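TRNA (guanine(26)-N(2))-dimethyltransferase (Pyrococcus horikoshii, PDB 2EJT) probably transfers two methyl groups from S-adenosyl-L-methionine to the N2 atom of guanine 26 in a number of tRNAs. Local coordinates at residues His133-Asp138 with Gly158-Thr163; Asp37-Leu42 with Tyr226-Val231; Asp119-Leu124 with Met144-Thr149; Glu73-Asp78 with Thr113-His118. All blocks are in the same frame, centred on the assembly; numbering follows the deposited sequence.

Interaction 1 (His133-Asp138 with Gly158-Thr163); sequences HFIDLD and GILGVT. With SAM (S-adenosylmethionine), chain B.
Ile135 and Gly161 meet in the middle of segments 133-138 and 158-163, on the parallel strands 132-137 and 158-164, neighbours in the Rossmann-like sheet of a class I methyltransferase. Helix 144-153 joins them in a beta-alpha-beta crossover and packs on Leu137 and Leu160. Five backbone hydrogen bonds run between the segments. Ile159 N donates to His133 O, and Ile135 N to Ile159 O. Gly161 N gives to Ile135 O at 2.7 Å, nearly straight at 169°. Leu137 N reaches Gly161 O at 2.8 Å. The last bond, Thr163 N to Leu137 O at 3.0 Å, is more bent at 140°. Phe134 and Asp136 turn their peptide groups the other way, where Ile50 and Leu52 take them up. The buried carboxylate of Asp136 is also satisfied: its OD1 forms salt bridges with Arg228 and Arg61. Phe134 CA makes a C-H contact with Ile159 O at 3.3 Å. The Phe134 ring, with CG anti to the backbone N (chi1 171°), swings toward 158-163, and its CE1 lies 3.6 Å from Gly161 N. That position has no side chain to meet the ring. On the other face Leu160 CD1 rests 3.7 Å from Ile135 CB. At the strand end, Asp138 OD1 is salt-bridged to Arg61 beside the amino acid end of SAM. Its OD2 lies 3.6 Å from Thr163 CG2.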
# COMPACT_ATOMS: atom_id res chain seq x y z
N HIS A 133 3.26 5.53 -16.18
CA HIS A 133 2.06 6.13 -15.62
C HIS A 133 1.81 5.45 -14.28
O HIS A 133 1.17 6.01 -13.39
CB HIS A 133 0.86 5.89 -16.54
CG HIS A 133 0.99 6.53 -17.88
ND1 HIS A 133 1.07 7.90 -18.05
CD2 HIS A 133 1.06 6.00 -19.13
CE1 HIS A 133 1.17 8.18 -19.33
NE2 HIS A 133 1.16 7.05 -20.01
N PHE A 134 2.30 4.23 -14.14
CA PHE A 134 2.13 3.48 -12.90
C PHE A 134 3.27 2.50 -12.66
O PHE A 134 3.64 1.72 -13.54
CB PHE A 134 0.81 2.71 -12.91
CG PHE A 134 0.67 1.75 -11.75
CD1 PHE A 134 0.52 2.23 -10.45
CD2 PHE A 134 0.72 0.37 -11.95
CE1 PHE A 134 0.42 1.35 -9.36
CE2 PHE A 134 0.63 -0.51 -10.88
CZ PHE A 134 0.48 -0.02 -9.58
N ILE A 135 3.80 2.53 -11.44
CA ILE A 135 4.87 1.64 -11.04
C ILE A 135 4.43 0.90 -9.79
O ILE A 135 3.90 1.51 -8.85
CB ILE A 135 6.18 2.39 -10.72
CG1 ILE A 135 6.73 3.06 -11.99
CG2 ILE A 135 7.21 1.42 -10.13
CD1 ILE A 135 8.03 3.84 -11.77
N ASP A 136 4.62 -0.41 -9.78
CA ASP A 136 4.26 -1.21 -8.62
C ASP A 136 5.54 -1.79 -8.02
O ASP A 136 6.24 -2.58 -8.67
CB ASP A 136 3.29 -2.33 -9.01
CG ASP A 136 2.62 -2.98 -7.80
OD1 ASP A 136 1.52 -3.54 -7.95
OD2 ASP A 136 3.21 -2.93 -6.69
N LEU A 137 5.86 -1.37 -6.81
CA LEU A 137 7.04 -1.86 -6.11
C LEU A 137 6.61 -2.88 -5.07
O LEU A 137 6.11 -2.51 -4.01
CB LEU A 137 7.76 -0.70 -5.41
CG LEU A 137 8.25 0.45 -6.28
CD1 LEU A 137 8.97 1.48 -5.40
CD2 LEU A 137 9.18 -0.08 -7.36
N ASP A 138 6.80 -4.15 -5.38
CA ASP A 138 6.43 -5.23 -4.46
C ASP A 138 7.65 -6.08 -4.11
O ASP A 138 7.83 -7.17 -4.65
CB ASP A 138 5.36 -6.11 -5.09
CG ASP A 138 4.91 -7.22 -4.17
OD1 ASP A 138 4.94 -8.40 -4.59
OD2 ASP A 138 4.53 -6.92 -3.02
N GLY A 158 2.32 10.56 -12.36
CA GLY A 158 2.11 9.13 -12.34
C GLY A 158 1.59 8.60 -11.02
O GLY A 158 1.35 9.34 -10.07
N ILE A 159 1.39 7.28 -10.97
CA ILE A 159 0.89 6.64 -9.77
C ILE A 159 1.95 5.67 -9.27
O ILE A 159 2.63 5.00 -10.05
CB ILE A 159 -0.40 5.86 -10.06
CG1 ILE A 159 -1.48 6.82 -10.55
CG2 ILE A 159 -0.84 5.10 -8.81
CD1 ILE A 159 -2.48 6.19 -11.49
N LEU A 160 2.09 5.61 -7.96
CA LEU A 160 3.06 4.73 -7.37
C LEU A 160 2.35 3.77 -6.44
O LEU A 160 1.60 4.18 -5.56
CB LEU A 160 4.10 5.55 -6.61
CG LEU A 160 5.52 5.00 -6.53
CD1 LEU A 160 6.06 4.81 -7.94
CD2 LEU A 160 6.40 5.98 -5.75
N GLY A 161 2.57 2.48 -6.67
CA GLY A 161 2.00 1.47 -5.81
C GLY A 161 3.17 0.94 -5.02
O GLY A 161 4.10 0.39 -5.58
N VAL A 162 3.14 1.12 -3.70
CA VAL A 162 4.26 0.68 -2.88
C VAL A 162 3.86 -0.31 -1.80
O VAL A 162 2.84 -0.14 -1.13
CB VAL A 162 4.93 1.90 -2.19
CG1 VAL A 162 6.18 1.45 -1.46
CG2 VAL A 162 5.25 2.98 -3.22
N THR A 163 4.67 -1.34 -1.63
CA THR A 163 4.42 -2.35 -0.61
C THR A 163 5.63 -2.48 0.32
O THR A 163 6.77 -2.29 -0.09
CB THR A 163 4.14 -3.73 -1.23
OG1 THR A 163 2.91 -3.68 -1.97
CG2 THR A 163 4.01 -4.79 -0.14
N SAM B . 5.81 -9.00 -7.60
CA SAM B . 5.38 -10.15 -7.04
C SAM B . 4.18 -10.91 -7.04
O SAM B . 4.48 -12.18 -7.11
OXT SAM B . 3.05 -10.35 -6.97
CB SAM B . 6.68 -10.53 -6.26
CG SAM B . 8.11 -10.35 -5.80
SD SAM B . 9.29 -11.15 -4.83
CE SAM B . 8.62 -11.36 -3.19
C5' SAM B . 10.60 -10.05 -4.96
C4' SAM B . 11.79 -10.66 -5.81
O4' SAM B . 12.53 -9.46 -6.08
C3' SAM B . 12.41 -11.78 -6.63
O3' SAM B . 11.86 -12.48 -7.80
C2' SAM B . 13.82 -11.25 -6.96
O2' SAM B . 14.85 -11.90 -7.45
C1' SAM B . 13.82 -9.79 -6.57
N9 SAM B . 14.90 -8.61 -6.58
C8 SAM B . 15.74 -8.37 -5.59
N7 SAM B . 16.49 -7.34 -5.89
C5 SAM B . 16.15 -6.90 -7.07
C6 SAM B . 16.60 -5.84 -7.88
N6 SAM B . 17.58 -5.04 -7.46
N1 SAM B . 16.01 -5.63 -9.12
C2 SAM B . 15.01 -6.43 -9.57
N3 SAM B . 14.56 -7.46 -8.80
C4 SAM B . 15.11 -7.72 -7.55

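Interaction 2 (Asp37-Leu42 with Tyr226-Val231); sequences DIVVVL and YFRAFV
Phe230 of strand 226-235 meets Val39 and Leu42 of helix 33-46, and these three residues make most of the contact. Leu42 comes from the direction opposite to Phe230 and sets its CD2 methyl over one face of the ring. This is a CH-pi contact, 3.7 Å from CD2 to the ring centroid and 28° off the normal. The methyl sits toward the rim, 3.3 Å from Phe230 CD2. Val39 uses the ring differently. Its CG2 lies at the edge, near the ring plane, 3.9 Å from Phe230 CZ. Ile38 CG2 adds a looser touch at Phe230 CE1. The same Val39 methyl also meets the edge of the Arg228 guanidinium, with only 3.0 Å between CG2 and NH1. That is tight packing of a methyl against a polar atom. The bend of the Arg228 chain at chi2 (-56°) helps bring its guanidinium beside Phe230, whose CE2 lies over one face of it. NH1 has its polar partner in Asp136. No hydrogen bond joins the two segments; the contact is van der Waals packing, mostly apolar. Ile38 and Leu42 also touch strand 213-223, while Val39 leans on helix 60-68. The helix and strand axes lie 11.4 Å apart and run almost the same way, at 11°. This is the layered packing of a helix on the central sheet of a Rossmann-like alpha/beta fold.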
# COMPACT_ATOMS: atom_id res chain seq x y z
N ASP A 37 -5.22 -8.49 -6.58
CA ASP A 37 -6.59 -8.19 -7.00
C ASP A 37 -6.90 -6.71 -6.81
O ASP A 37 -7.55 -6.09 -7.65
CB ASP A 37 -7.62 -9.00 -6.19
CG ASP A 37 -7.73 -10.44 -6.65
OD1 ASP A 37 -7.66 -10.69 -7.87
OD2 ASP A 37 -7.92 -11.32 -5.78
N ILE A 38 -6.44 -6.15 -5.68
CA ILE A 38 -6.69 -4.74 -5.37
C ILE A 38 -6.05 -3.84 -6.41
O ILE A 38 -6.64 -2.85 -6.82
CB ILE A 38 -6.15 -4.36 -3.96
CG1 ILE A 38 -6.77 -5.26 -2.89
CG2 ILE A 38 -6.48 -2.90 -3.65
CD1 ILE A 38 -8.28 -5.21 -2.83
N VAL A 39 -4.83 -4.17 -6.83
CA VAL A 39 -4.15 -3.36 -7.84
C VAL A 39 -4.96 -3.41 -9.13
O VAL A 39 -5.23 -2.38 -9.75
CB VAL A 39 -2.72 -3.87 -8.14
CG1 VAL A 39 -1.94 -2.80 -8.88
CG2 VAL A 39 -2.01 -4.26 -6.86
N VAL A 40 -5.35 -4.62 -9.53
CA VAL A 40 -6.14 -4.80 -10.74
C VAL A 40 -7.38 -3.92 -10.72
O VAL A 40 -7.67 -3.23 -11.70
CB VAL A 40 -6.55 -6.28 -10.94
CG1 VAL A 40 -7.71 -6.40 -11.92
CG2 VAL A 40 -5.35 -7.07 -11.45
N VAL A 41 -8.12 -3.94 -9.61
CA VAL A 41 -9.32 -3.12 -9.49
C VAL A 41 -9.00 -1.63 -9.66
O VAL A 41 -9.69 -0.92 -10.40
CB VAL A 41 -10.00 -3.31 -8.12
CG1 VAL A 41 -11.12 -2.29 -7.95
CG2 VAL A 41 -10.54 -4.73 -8.00
N LEU A 42 -7.96 -1.16 -8.97
CA LEU A 42 -7.56 0.24 -9.05
C LEU A 42 -7.17 0.65 -10.47
O LEU A 42 -7.59 1.70 -10.97
CB LEU A 42 -6.39 0.52 -8.09
CG LEU A 42 -5.89 1.98 -8.06
CD1 LEU A 42 -7.03 2.92 -7.63
CD2 LEU A 42 -4.71 2.11 -7.11
N TYR A 226 1.48 -6.70 6.05
CA TYR A 226 2.15 -5.97 4.98
C TYR A 226 1.42 -4.65 4.78
O TYR A 226 0.21 -4.56 5.03
CB TYR A 226 2.22 -6.78 3.68
CG TYR A 226 0.91 -7.09 3.00
CD1 TYR A 226 0.22 -6.12 2.28
CD2 TYR A 226 0.38 -8.38 3.04
CE1 TYR A 226 -0.96 -6.43 1.61
CE2 TYR A 226 -0.80 -8.70 2.38
CZ TYR A 226 -1.46 -7.73 1.66
OH TYR A 226 -2.61 -8.06 0.98
N PHE A 227 2.15 -3.63 4.36
CA PHE A 227 1.58 -2.31 4.16
C PHE A 227 1.56 -1.97 2.68
O PHE A 227 2.50 -2.29 1.95
CB PHE A 227 2.40 -1.26 4.93
CG PHE A 227 2.58 -1.59 6.39
CD1 PHE A 227 3.43 -2.61 6.79
CD2 PHE A 227 1.88 -0.88 7.36
CE1 PHE A 227 3.59 -2.93 8.14
CE2 PHE A 227 2.03 -1.18 8.72
CZ PHE A 227 2.89 -2.22 9.11
N ARG A 228 0.49 -1.30 2.26
CA ARG A 228 0.29 -0.93 0.86
C ARG A 228 -0.06 0.55 0.75
O ARG A 228 -0.92 1.05 1.47
CB ARG A 228 -0.85 -1.75 0.27
CG ARG A 228 -0.50 -2.58 -0.95
CD ARG A 228 0.10 -1.77 -2.08
NE ARG A 228 -0.16 -2.40 -3.38
CZ ARG A 228 0.69 -2.41 -4.40
NH1 ARG A 228 0.35 -3.00 -5.54
NH2 ARG A 228 1.89 -1.86 -4.28
N ALA A 229 0.58 1.23 -0.18
CA ALA A 229 0.31 2.65 -0.39
C ALA A 229 0.25 2.99 -1.87
O ALA A 229 1.23 2.80 -2.61
CB ALA A 229 1.40 3.49 0.30
N PHE A 230 -0.91 3.48 -2.30
CA PHE A 230 -1.08 3.90 -3.68
C PHE A 230 -1.12 5.42 -3.64
O PHE A 230 -1.99 6.00 -2.99
CB PHE A 230 -2.40 3.38 -4.26
CG PHE A 230 -2.42 1.89 -4.48
CD1 PHE A 230 -3.00 1.05 -3.53
CD2 PHE A 230 -1.89 1.34 -5.64
CE1 PHE A 230 -3.05 -0.33 -3.74
CE2 PHE A 230 -1.93 -0.04 -5.86
CZ PHE A 230 -2.51 -0.87 -4.91
N VAL A 231 -0.18 6.06 -4.32
CA VAL A 231 -0.15 7.50 -4.32
C VAL A 231 -0.13 8.09 -5.72
O VAL A 231 0.35 7.47 -6.68
CB VAL A 231 1.08 8.05 -3.53
CG1 VAL A 231 0.97 7.65 -2.07
CG2 VAL A 231 2.37 7.53 -4.14

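Interaction 3 (Asp119-Leu124 with Met144-Thr149); sequences DDANRL and MEFLDT. With SAM (S-adenosylmethionine), chain B.
Asn122 and Glu145 make a direct hydrogen bond across this contact. Asn122 ND2 donates to Glu145 O at 2.9 Å. The acceptor lies in the amide plane, but the donor stands above the carbonyl plane. With Asn122 CG beside its backbone N (chi1 -85°), the amide reaches across to helix 144-153. Two waters add further links. One donates to Asn122 OD1 and accepts from Thr149 N at 3.0 Å. The other joins Asn122 O to Thr149 OG1. The van der Waals part centres on Phe146. Its CD1 lies 3.4 Å from Asn122 ND2 and 3.9 Å from Ala121 CB, and the ring and amide planes are 33° apart. Glu145 CG sits over the centre of one ring face. The ring turns its edge to the adenine, with SAM N6 near its plane. Two hydrogen bonds hold the adenine edge. SAM N6 donates to Asp120 OD1 at 2.6 Å, almost straight at 178°, and Ala121 N donates to SAM N1 at 2.7 Å. Asp120 is also the N-cap of the helix: OD1 takes Asn122 N at 3.1 Å, from above the carboxylate plane. One oxygen thus serves both cofactor and helix. Helix 121-127 follows strand 113-118 and rests Leu124 on Trp75 and Asn77 of strand 73-78. Helix 144-153 follows strand 132-137 and sets Met144 and Leu147 against helix 192-209.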
# COMPACT_ATOMS: atom_id res chain seq x y z
N ASP A 119 17.13 -7.46 -15.08
CA ASP A 119 18.02 -6.40 -14.62
C ASP A 119 17.67 -5.91 -13.22
O ASP A 119 16.67 -6.31 -12.62
CB ASP A 119 17.93 -5.22 -15.59
CG ASP A 119 19.11 -4.27 -15.49
OD1 ASP A 119 19.06 -3.20 -16.13
OD2 ASP A 119 20.09 -4.59 -14.77
N ASP A 120 18.53 -5.03 -12.70
CA ASP A 120 18.32 -4.42 -11.40
C ASP A 120 17.18 -3.44 -11.63
O ASP A 120 17.22 -2.66 -12.59
CB ASP A 120 19.57 -3.65 -10.97
CG ASP A 120 19.47 -3.10 -9.56
OD1 ASP A 120 18.36 -3.04 -9.00
OD2 ASP A 120 20.51 -2.71 -9.00
N ALA A 121 16.17 -3.47 -10.78
CA ALA A 121 15.03 -2.57 -10.91
C ALA A 121 15.51 -1.12 -10.93
O ALA A 121 14.97 -0.30 -11.68
CB ALA A 121 14.05 -2.79 -9.76
N ASN A 122 16.51 -0.80 -10.11
CA ASN A 122 17.04 0.56 -10.06
C ASN A 122 17.69 0.97 -11.38
O ASN A 122 17.62 2.14 -11.76
CB ASN A 122 18.06 0.73 -8.92
CG ASN A 122 17.39 1.04 -7.60
OD1 ASN A 122 16.52 1.91 -7.52
ND2 ASN A 122 17.81 0.35 -6.53
N ARG A 123 18.30 0.02 -12.07
CA ARG A 123 18.95 0.34 -13.34
C ARG A 123 17.89 0.57 -14.42
O ARG A 123 17.99 1.53 -15.18
CB ARG A 123 19.89 -0.79 -13.77
CG ARG A 123 20.81 -0.39 -14.92
CD ARG A 123 21.41 -1.61 -15.59
NE ARG A 123 22.15 -1.28 -16.80
CZ ARG A 123 22.49 -2.18 -17.73
NH1 ARG A 123 22.15 -3.45 -17.58
NH2 ARG A 123 23.17 -1.80 -18.80
N LEU A 124 16.88 -0.30 -14.47
CA LEU A 124 15.81 -0.16 -15.45
C LEU A 124 15.05 1.16 -15.26
O LEU A 124 14.82 1.90 -16.22
CB LEU A 124 14.83 -1.34 -15.34
CG LEU A 124 13.56 -1.29 -16.22
CD1 LEU A 124 13.94 -1.07 -17.68
CD2 LEU A 124 12.78 -2.60 -16.08
N MET A 144 12.44 0.61 0.27
CA MET A 144 13.27 1.80 0.35
C MET A 144 14.47 1.92 -0.58
O MET A 144 14.84 3.03 -0.96
CB MET A 144 13.71 2.03 1.80
CG MET A 144 12.53 2.33 2.71
SD MET A 144 11.46 3.62 2.02
CE MET A 144 12.58 5.07 2.06
N GLU A 145 15.09 0.81 -0.97
CA GLU A 145 16.23 0.88 -1.88
C GLU A 145 15.81 1.19 -3.32
O GLU A 145 16.65 1.47 -4.17
CB GLU A 145 17.01 -0.44 -1.85
CG GLU A 145 16.27 -1.61 -2.48
CD GLU A 145 16.89 -2.96 -2.13
OE1 GLU A 145 18.08 -3.17 -2.46
OE2 GLU A 145 16.20 -3.82 -1.53
N PHE A 146 14.50 1.15 -3.58
CA PHE A 146 13.97 1.39 -4.92
C PHE A 146 13.12 2.65 -5.02
O PHE A 146 12.86 3.14 -6.12
CB PHE A 146 13.11 0.21 -5.37
CG PHE A 146 13.80 -1.11 -5.30
CD1 PHE A 146 14.87 -1.41 -6.16
CD2 PHE A 146 13.42 -2.06 -4.36
CE1 PHE A 146 15.53 -2.62 -6.08
CE2 PHE A 146 14.08 -3.28 -4.27
CZ PHE A 146 15.13 -3.57 -5.13
N LEU A 147 12.69 3.17 -3.88
CA LEU A 147 11.81 4.33 -3.84
C LEU A 147 12.26 5.58 -4.58
O LEU A 147 11.53 6.11 -5.42
CB LEU A 147 11.50 4.69 -2.38
CG LEU A 147 10.54 5.88 -2.21
CD1 LEU A 147 9.22 5.58 -2.91
CD2 LEU A 147 10.32 6.16 -0.74
N ASP A 148 13.47 6.05 -4.29
CA ASP A 148 13.95 7.27 -4.92
C ASP A 148 13.98 7.18 -6.44
O ASP A 148 13.59 8.12 -7.13
CB ASP A 148 15.33 7.65 -4.37
CG ASP A 148 15.76 9.05 -4.79
OD1 ASP A 148 15.05 10.02 -4.44
OD2 ASP A 148 16.79 9.19 -5.48
N THR A 149 14.43 6.05 -6.97
CA THR A 149 14.49 5.90 -8.41
C THR A 149 13.08 5.76 -9.01
O THR A 149 12.83 6.22 -10.12
CB THR A 149 15.36 4.68 -8.81
OG1 THR A 149 16.65 4.80 -8.20
CG2 THR A 149 15.55 4.64 -10.33
N SAM B . 5.81 -9.00 -7.60
CA SAM B . 5.38 -10.15 -7.04
C SAM B . 4.18 -10.91 -7.04
O SAM B . 4.48 -12.18 -7.11
OXT SAM B . 3.05 -10.35 -6.97
CB SAM B . 6.68 -10.53 -6.26
CG SAM B . 8.11 -10.35 -5.80
SD SAM B . 9.29 -11.15 -4.83
CE SAM B . 8.62 -11.36 -3.19
C5' SAM B . 10.60 -10.05 -4.96
C4' SAM B . 11.79 -10.66 -5.81
O4' SAM B . 12.53 -9.46 -6.08
C3' SAM B . 12.41 -11.78 -6.63
O3' SAM B . 11.86 -12.48 -7.80
C2' SAM B . 13.82 -11.25 -6.96
O2' SAM B . 14.85 -11.90 -7.45
C1' SAM B . 13.82 -9.79 -6.57
N9 SAM B . 14.90 -8.61 -6.58
C8 SAM B . 15.74 -8.37 -5.59
N7 SAM B . 16.49 -7.34 -5.89
C5 SAM B . 16.15 -6.90 -7.07
C6 SAM B . 16.60 -5.84 -7.88
N6 SAM B . 17.58 -5.04 -7.46
N1 SAM B . 16.01 -5.63 -9.12
C2 SAM B . 15.01 -6.43 -9.57
N3 SAM B . 14.56 -7.46 -8.80
C4 SAM B . 15.11 -7.72 -7.55
O HOH W 1 16.02 3.89 -5.56
O HOH W 2 18.82 3.92 -9.34

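Interaction 4 (Glu73-Asp78 with Thr113-His118); sequences EVWLND and TIVINH. With SAM (S-adenosylmethionine), chain B.
Trp75 and Val115 stand next to each other on the same face of parallel strands 73-78 and 113-118. Val115 CG1 stands over the six-membered ring of Trp75, 3.7 Å from its centroid and 14° off the normal, a CH-pi contact. Glu73 helps fix the rotation of this ring. Its OE2 accepts from Trp75 NE1 at 2.7 Å, in the ring plane, through the anti lone pair, and also bonds Tyr131. Further along the same face, Asn77 and Asn117 run alongside each other with their amides nearly coplanar. With CG opposite the backbone N (chi1 176°), the Asn77 amide leans toward 113-118. Asn117 ND2 donates to Asn77 OD1 at 3.0 Å. Asn77 ND2 is turned to Ala54 O and Asp119 O. On the other face Leu76 CD1 lies 3.9 Å from Ile114 CG2, and Leu76 also packs on Met87 of helix 81-94. Five backbone hydrogen bonds join the strands, from Val74 N to Thr113 O up to Asp78 N to Asn117 O. Asp78 ends its strand by binding the ribose in a bidentate way: OD1 takes SAM O3' at 2.6 Å and OD2 takes SAM O2' at 2.9 Å. An acidic residue holding the ribose hydroxyls at the end of the second sheet strand is typical of class I methyltransferases.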
# COMPACT_ATOMS: atom_id res chain seq x y z
N GLU A 73 0.94 -0.97 -22.33
CA GLU A 73 2.33 -1.39 -22.38
C GLU A 73 2.72 -1.84 -20.97
O GLU A 73 2.71 -1.04 -20.03
CB GLU A 73 3.22 -0.24 -22.85
CG GLU A 73 4.65 -0.64 -23.15
CD GLU A 73 5.49 0.53 -23.63
OE1 GLU A 73 5.17 1.12 -24.69
OE2 GLU A 73 6.48 0.86 -22.94
N VAL A 74 3.05 -3.11 -20.83
CA VAL A 74 3.39 -3.68 -19.54
C VAL A 74 4.83 -4.18 -19.47
O VAL A 74 5.27 -5.00 -20.28
CB VAL A 74 2.43 -4.85 -19.20
CG1 VAL A 74 2.71 -5.38 -17.78
CG2 VAL A 74 0.99 -4.39 -19.33
N TRP A 75 5.56 -3.67 -18.48
CA TRP A 75 6.95 -4.06 -18.27
C TRP A 75 7.10 -5.01 -17.07
O TRP A 75 6.58 -4.75 -15.99
CB TRP A 75 7.81 -2.81 -18.02
CG TRP A 75 8.00 -1.94 -19.23
CD1 TRP A 75 7.03 -1.29 -19.94
CD2 TRP A 75 9.25 -1.60 -19.85
NE1 TRP A 75 7.59 -0.57 -20.97
CE2 TRP A 75 8.96 -0.74 -20.93
CE3 TRP A 75 10.58 -1.93 -19.59
CZ2 TRP A 75 9.95 -0.21 -21.76
CZ3 TRP A 75 11.58 -1.41 -20.41
CH2 TRP A 75 11.25 -0.55 -21.49
N LEU A 76 7.80 -6.11 -17.29
CA LEU A 76 8.04 -7.07 -16.21
C LEU A 76 9.54 -7.08 -16.03
O LEU A 76 10.29 -7.14 -17.00
CB LEU A 76 7.55 -8.47 -16.59
CG LEU A 76 6.04 -8.65 -16.63
CD1 LEU A 76 5.45 -7.90 -17.82
CD2 LEU A 76 5.71 -10.13 -16.73
N ASN A 77 9.99 -7.02 -14.78
CA ASN A 77 11.41 -7.00 -14.49
C ASN A 77 11.84 -7.76 -13.23
O ASN A 77 11.14 -7.77 -12.21
CB ASN A 77 11.88 -5.54 -14.35
CG ASN A 77 13.34 -5.44 -13.94
OD1 ASN A 77 14.24 -5.58 -14.77
ND2 ASN A 77 13.58 -5.21 -12.66
N ASP A 78 13.00 -8.40 -13.32
CA ASP A 78 13.57 -9.13 -12.19
C ASP A 78 15.06 -9.31 -12.42
O ASP A 78 15.51 -9.53 -13.54
CB ASP A 78 12.91 -10.49 -12.00
CG ASP A 78 13.05 -11.00 -10.58
OD1 ASP A 78 12.07 -10.91 -9.82
OD2 ASP A 78 14.15 -11.48 -10.22
N THR A 113 1.50 -4.46 -25.40
CA THR A 113 2.94 -4.58 -25.61
C THR A 113 3.51 -5.02 -24.27
O THR A 113 3.31 -4.37 -23.25
CB THR A 113 3.59 -3.25 -26.03
OG1 THR A 113 3.13 -2.90 -27.34
CG2 THR A 113 5.12 -3.39 -26.06
N ILE A 114 4.22 -6.14 -24.28
CA ILE A 114 4.80 -6.68 -23.06
C ILE A 114 6.31 -6.69 -23.16
O ILE A 114 6.88 -7.22 -24.11
CB ILE A 114 4.27 -8.11 -22.82
CG1 ILE A 114 2.75 -8.05 -22.63
CG2 ILE A 114 4.97 -8.73 -21.61
CD1 ILE A 114 2.05 -9.39 -22.69
N VAL A 115 6.95 -6.07 -22.17
CA VAL A 115 8.40 -5.99 -22.14
C VAL A 115 8.92 -6.73 -20.92
O VAL A 115 8.59 -6.39 -19.78
CB VAL A 115 8.86 -4.52 -22.10
CG1 VAL A 115 10.37 -4.44 -22.25
CG2 VAL A 115 8.17 -3.73 -23.22
N ILE A 116 9.72 -7.75 -21.16
CA ILE A 116 10.29 -8.57 -20.10
C ILE A 116 11.77 -8.23 -20.00
O ILE A 116 12.51 -8.35 -20.97
CB ILE A 116 10.10 -10.05 -20.43
CG1 ILE A 116 8.65 -10.29 -20.84
CG2 ILE A 116 10.46 -10.90 -19.22
CD1 ILE A 116 8.36 -11.70 -21.30
N ASN A 117 12.18 -7.80 -18.81
CA ASN A 117 13.56 -7.39 -18.61
C ASN A 117 14.27 -8.15 -17.49
O ASN A 117 13.67 -8.49 -16.47
CB ASN A 117 13.59 -5.89 -18.31
CG ASN A 117 14.95 -5.28 -18.50
OD1 ASN A 117 15.47 -5.21 -19.62
ND2 ASN A 117 15.56 -4.83 -17.40
N HIS A 118 15.55 -8.43 -17.71
CA HIS A 118 16.39 -9.11 -16.72
C HIS A 118 17.36 -8.03 -16.26
O HIS A 118 18.31 -7.70 -16.97
CB HIS A 118 17.17 -10.26 -17.38
CG HIS A 118 18.17 -10.91 -16.48
ND1 HIS A 118 19.27 -11.59 -16.96
CD2 HIS A 118 18.25 -10.98 -15.13
CE1 HIS A 118 19.98 -12.05 -15.95
NE2 HIS A 118 19.38 -11.70 -14.83
N SAM B . 5.81 -9.00 -7.60
CA SAM B . 5.38 -10.15 -7.04
C SAM B . 4.18 -10.91 -7.04
O SAM B . 4.48 -12.18 -7.11
OXT SAM B . 3.05 -10.35 -6.97
CB SAM B . 6.68 -10.53 -6.26
CG SAM B . 8.11 -10.35 -5.80
SD SAM B . 9.29 -11.15 -4.83
CE SAM B . 8.62 -11.36 -3.19
C5' SAM B . 10.60 -10.05 -4.96
C4' SAM B . 11.79 -10.66 -5.81
O4' SAM B . 12.53 -9.46 -6.08
C3' SAM B . 12.41 -11.78 -6.63
O3' SAM B . 11.86 -12.48 -7.80
C2' SAM B . 13.82 -11.25 -6.96
O2' SAM B . 14.85 -11.90 -7.45
C1' SAM B . 13.82 -9.79 -6.57
N9 SAM B . 14.90 -8.61 -6.58
C8 SAM B . 15.74 -8.37 -5.59
N7 SAM B . 16.49 -7.34 -5.89
C5 SAM B . 16.15 -6.90 -7.07
C6 SAM B . 16.60 -5.84 -7.88
N6 SAM B . 17.58 -5.04 -7.46
N1 SAM B . 16.01 -5.63 -9.12
C2 SAM B . 15.01 -6.43 -9.57
N3 SAM B . 14.56 -7.46 -8.80
C4 SAM B . 15.11 -7.72 -7.55

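In the fold
Interactions 1 and 4 join parallel strands of one sheet on the two sides of strand 50-53, mainly through backbone hydrogen bonds. Interaction 2 lies nearest the centre of the chain and holds a helix to the strand next to 158-164 by side-chain packing without hydrogen bonds. It touches interaction 1 through the Asp136-Arg228 salt bridge and the neighbouring strands 158-164 and 226-235. Interaction 3 is only partly buried. It joins two helices, and its chemistry is largely polar, partly water-mediated, with Phe146 as its main apolar part. It meets interaction 4 where Asp119 bonds Asp78 and Asn77. Interactions 1, 3 and 4 touch SAM mainly at the amino acid end, the adenine and the ribose respectively.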